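Local coordinates for protein PTS system, IIabc component (Clostridium difficile, PDB 3IPJ) that is the EIIB domain of a sugar phosphotransferase system permease, probably relaying a phosphoryl group through a phosphocysteine to a sugar, possibly trehalose, at residues K15-D20 with Y63-G68. Numbering follows the deposited sequence.
Sequences KIIGED and YQIILG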
ATOM      1  N   LYS A  15      -2.591   9.000  -1.184  1.00 12.28           N
ATOM      2  CA  LYS A  15      -3.475  10.066  -1.476  1.00 11.74           C
ATOM      3  C   LYS A  15      -4.902   9.612  -1.891  1.00 14.90           C
ATOM      4  O   LYS A  15      -5.904  10.219  -1.501  1.00 14.88           O
ATOM      5  CB  LYS A  15      -2.925  10.912  -2.571  1.00 14.44           C
ATOM      6  CG  LYS A  15      -3.785  12.153  -2.804  1.00 15.80           C
ATOM      7  CD  LYS A  15      -3.204  13.002  -3.969  1.00 19.79           C
ATOM      8  CE  LYS A  15      -2.960  12.094  -5.208  1.00 24.60           C
ATOM      9  NZ  LYS A  15      -1.771  12.385  -6.105  1.00 21.49           N
ATOM     10  N   ILE A  16      -5.000   8.549  -2.675  1.00 11.76           N
ATOM     11  CA  ILE A  16      -6.303   8.095  -3.056  1.00 10.87           C
ATOM     12  C   ILE A  16      -7.066   7.367  -1.914  1.00 11.23           C
ATOM     13  O   ILE A  16      -8.285   7.504  -1.782  1.00 13.39           O
ATOM     14  CB  ILE A  16      -6.151   7.192  -4.271  1.00 11.34           C
ATOM     15  CG1 ILE A  16      -5.509   7.974  -5.425  1.00 12.46           C
ATOM     16  CG2 ILE A  16      -7.485   6.660  -4.726  1.00 13.11           C
ATOM     17  CD1 ILE A  16      -4.910   7.020  -6.484  1.00 14.88           C
ATOM     18  N   ILE A  17      -6.363   6.586  -1.112  1.00 10.31           N
ATOM     19  CA  ILE A  17      -6.997   5.839   0.006  1.00 10.27           C
ATOM     20  C   ILE A  17      -7.354   6.860   1.093  1.00 10.92           C
ATOM     21  O   ILE A  17      -8.431   6.824   1.667  1.00 12.81           O
ATOM     22  CB  ILE A  17      -6.020   4.769   0.523  1.00 11.70           C
ATOM     23  CG1 ILE A  17      -5.751   3.726  -0.580  1.00 10.98           C
ATOM     24  CG2 ILE A  17      -6.449   4.154   1.882  1.00 11.02           C
ATOM     25  CD1 ILE A  17      -4.523   2.817  -0.305  1.00 10.76           C
ATOM     26  N   GLY A  18      -6.486   7.823   1.333  1.00 10.22           N
ATOM     27  CA  GLY A  18      -6.689   8.810   2.382  1.00  9.19           C
ATOM     28  C   GLY A  18      -5.747   8.476   3.518  1.00 11.45           C
ATOM     29  O   GLY A  18      -5.860   7.398   4.104  1.00 10.98           O
ATOM     30  N   GLU A  19      -4.862   9.397   3.910  1.00 13.83           N
ATOM     31  CA  GLU A  19      -3.891   9.028   4.939  1.00 15.59           C
ATOM     32  C   GLU A  19      -4.530   8.531   6.269  1.00 15.32           C
ATOM     33  O   GLU A  19      -4.087   7.545   6.891  1.00 14.76           O
ATOM     34  CB  GLU A  19      -2.945  10.181   5.221  1.00 20.80           C
ATOM     35  CG  GLU A  19      -1.964   9.818   6.309  1.00 29.47           C
ATOM     36  CD  GLU A  19      -1.335  11.028   7.054  1.00 41.90           C
ATOM     37  OE1 GLU A  19      -1.133  12.141   6.426  1.00 47.50           O
ATOM     38  OE2 GLU A  19      -1.026  10.809   8.290  1.00 44.59           O
ATOM     39  N   ASP A  20      -5.567   9.238   6.716  1.00 15.39           N
ATOM     40  CA  ASP A  20      -6.164   8.922   8.010  1.00 13.07           C
ATOM     41  C   ASP A  20      -7.269   7.860   7.842  1.00 12.79           C
ATOM     42  O   ASP A  20      -7.944   7.490   8.815  1.00 12.49           O
ATOM     43  CB  ASP A  20      -6.563  10.200   8.809  1.00 11.91           C
ATOM     44  CG  ASP A  20      -7.875  10.844   8.346  1.00 14.68           C
ATOM     45  OD1 ASP A  20      -8.416  10.444   7.255  1.00 12.94           O
ATOM     46  OD2 ASP A  20      -8.386  11.766   9.089  1.00 11.84           O
ATOM     47  N   TYR A  63      -7.897  -3.679   1.827  1.00  8.39           N
ATOM     48  CA  TYR A  63      -7.820  -3.099   0.481  1.00  8.43           C
ATOM     49  C   TYR A  63      -6.478  -3.548  -0.189  1.00 10.12           C
ATOM     50  O   TYR A  63      -5.413  -3.143   0.242  1.00  9.86           O
ATOM     51  CB  TYR A  63      -7.890  -1.575   0.609  1.00  8.29           C
ATOM     52  CG  TYR A  63      -8.265  -0.908  -0.686  1.00 10.84           C
ATOM     53  CD1 TYR A  63      -9.593  -0.804  -1.055  1.00 11.23           C
ATOM     54  CD2 TYR A  63      -7.284  -0.426  -1.569  1.00 11.60           C
ATOM     55  CE1 TYR A  63      -9.961  -0.200  -2.237  1.00 11.82           C
ATOM     56  CE2 TYR A  63      -7.613   0.168  -2.777  1.00 11.11           C
ATOM     57  CZ  TYR A  63      -8.955   0.287  -3.107  1.00 12.11           C
ATOM     58  OH  TYR A  63      -9.338   0.901  -4.266  1.00 12.97           O
ATOM     59  N   GLN A  64      -6.541  -4.400  -1.234  1.00  9.73           N
ATOM     60  CA  GLN A  64      -5.368  -5.076  -1.733  1.00  9.24           C
ATOM     61  C   GLN A  64      -5.041  -4.458  -3.108  1.00 10.66           C
ATOM     62  O   GLN A  64      -5.926  -4.352  -3.975  1.00 10.54           O
ATOM     63  CB  GLN A  64      -5.625  -6.560  -1.808  1.00  7.75           C
ATOM     64  CG  GLN A  64      -6.125  -7.068  -0.470  1.00  8.33           C
ATOM     65  CD  GLN A  64      -6.349  -8.588  -0.466  1.00 10.45           C
ATOM     66  OE1 GLN A  64      -5.959  -9.281  -1.410  1.00 11.43           O
ATOM     67  NE2 GLN A  64      -6.987  -9.111   0.600  1.00 11.56           N
ATOM     68  N   ILE A  65      -3.787  -4.029  -3.285  1.00  8.73           N
ATOM     69  CA  ILE A  65      -3.373  -3.446  -4.529  1.00  8.99           C
ATOM     70  C   ILE A  65      -2.356  -4.377  -5.105  1.00  9.78           C
ATOM     71  O   ILE A  65      -1.306  -4.599  -4.492  1.00 10.64           O
ATOM     72  CB  ILE A  65      -2.690  -2.125  -4.272  1.00  8.61           C
ATOM     73  CG1 ILE A  65      -3.708  -1.191  -3.569  1.00 11.94           C
ATOM     74  CG2 ILE A  65      -2.089  -1.558  -5.545  1.00 10.87           C
ATOM     75  CD1 ILE A  65      -3.436  -1.037  -2.127  1.00 14.48           C
ATOM     76  N   ILE A  66      -2.668  -4.959  -6.268  1.00  9.11           N
ATOM     77  CA  ILE A  66      -1.754  -5.941  -6.860  1.00  9.97           C
ATOM     78  C   ILE A  66      -0.652  -5.174  -7.611  1.00  9.48           C
ATOM     79  O   ILE A  66      -0.942  -4.438  -8.562  1.00  9.30           O
ATOM     80  CB  ILE A  66      -2.418  -6.884  -7.849  1.00 10.67           C
ATOM     81  CG1 ILE A  66      -3.758  -7.423  -7.306  1.00 11.22           C
ATOM     82  CG2 ILE A  66      -1.428  -8.006  -8.200  1.00  8.87           C
ATOM     83  CD1 ILE A  66      -4.585  -8.234  -8.376  1.00 11.37           C
ATOM     84  N   LEU A  67       0.598  -5.333  -7.161  1.00  9.26           N
ATOM     85  CA  LEU A  67       1.745  -4.660  -7.783  1.00 10.08           C
ATOM     86  C   LEU A  67       2.711  -5.657  -8.471  1.00  9.91           C
ATOM     87  O   LEU A  67       3.481  -5.257  -9.363  1.00 10.23           O
ATOM     88  CB  LEU A  67       2.486  -3.835  -6.703  1.00 10.05           C
ATOM     89  CG  LEU A  67       1.701  -2.603  -6.272  1.00  8.69           C
ATOM     90  CD1 LEU A  67       2.273  -2.103  -5.016  1.00 10.15           C
ATOM     91  CD2 LEU A  67       1.846  -1.494  -7.327  1.00  7.67           C
ATOM     92  N   GLY A  68       2.667  -6.932  -8.098  1.00 10.26           N
ATOM     93  CA  GLY A  68       3.557  -7.911  -8.706  1.00 11.92           C
ATOM     94  C   GLY A  68       4.790  -8.085  -7.825  1.00 13.16           C
ATOM     95  O   GLY A  68       5.112  -7.246  -6.950  1.00 12.74           O
TER
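Ile17 meets Tyr63 and Ile65 through a single methyl group, its CD1, which reaches from the last turn of helix 5-17 to the helix-facing side of strand 62-66. Two separations of equal length define the contact: Ile17 CD1 lies 4.4 Å from Tyr63 CD2 and likewise 4.4 Å from Ile65 CD1. Both are apolar approaches at the loose end of van der Waals range, and no hydrogen bond crosses between the segments. The modest buried surface, 78 Å² summed over both sides, agrees with a contact made by side-chain ends; the closest CA atoms, those of Ile17 and Tyr63, remain 9.0 Å apart. Within Ile17 the extended outer torsion (chi2 165°) carries CD1 away from the helix backbone toward the sheet. The methyl meets the Tyr63 ring obliquely, on its CD2 side, while Ile65 presents its own CD1 methyl to methyl, the two CG1-CD1 bonds being steeply angled to one another. Tyr63 and Ile65 are two residues apart on the strand, and the side chains of both leave the backbone toward the helix, as expected for residues on one face of a sheet. This is helix-on-sheet packing in the EIIB domain, whose four-stranded antiparallel sheet has strand 62-66 as an inner member between strands 31-36 and 55-59. All three touching residues are buried, and the contact centre is about 5 Å from the centre of the chain. Val36 of the neighbouring strand also touches Ile17, the last residue of helix 5-17, and Val47 of helix 44-48 packs against Tyr63. The phenol's polar end is separately held by a hydrogen bond from OH to Asp44 OD1. The side chain of Ile65 lies about 10 Å from that of Cys28, the predicted phosphocysteine site.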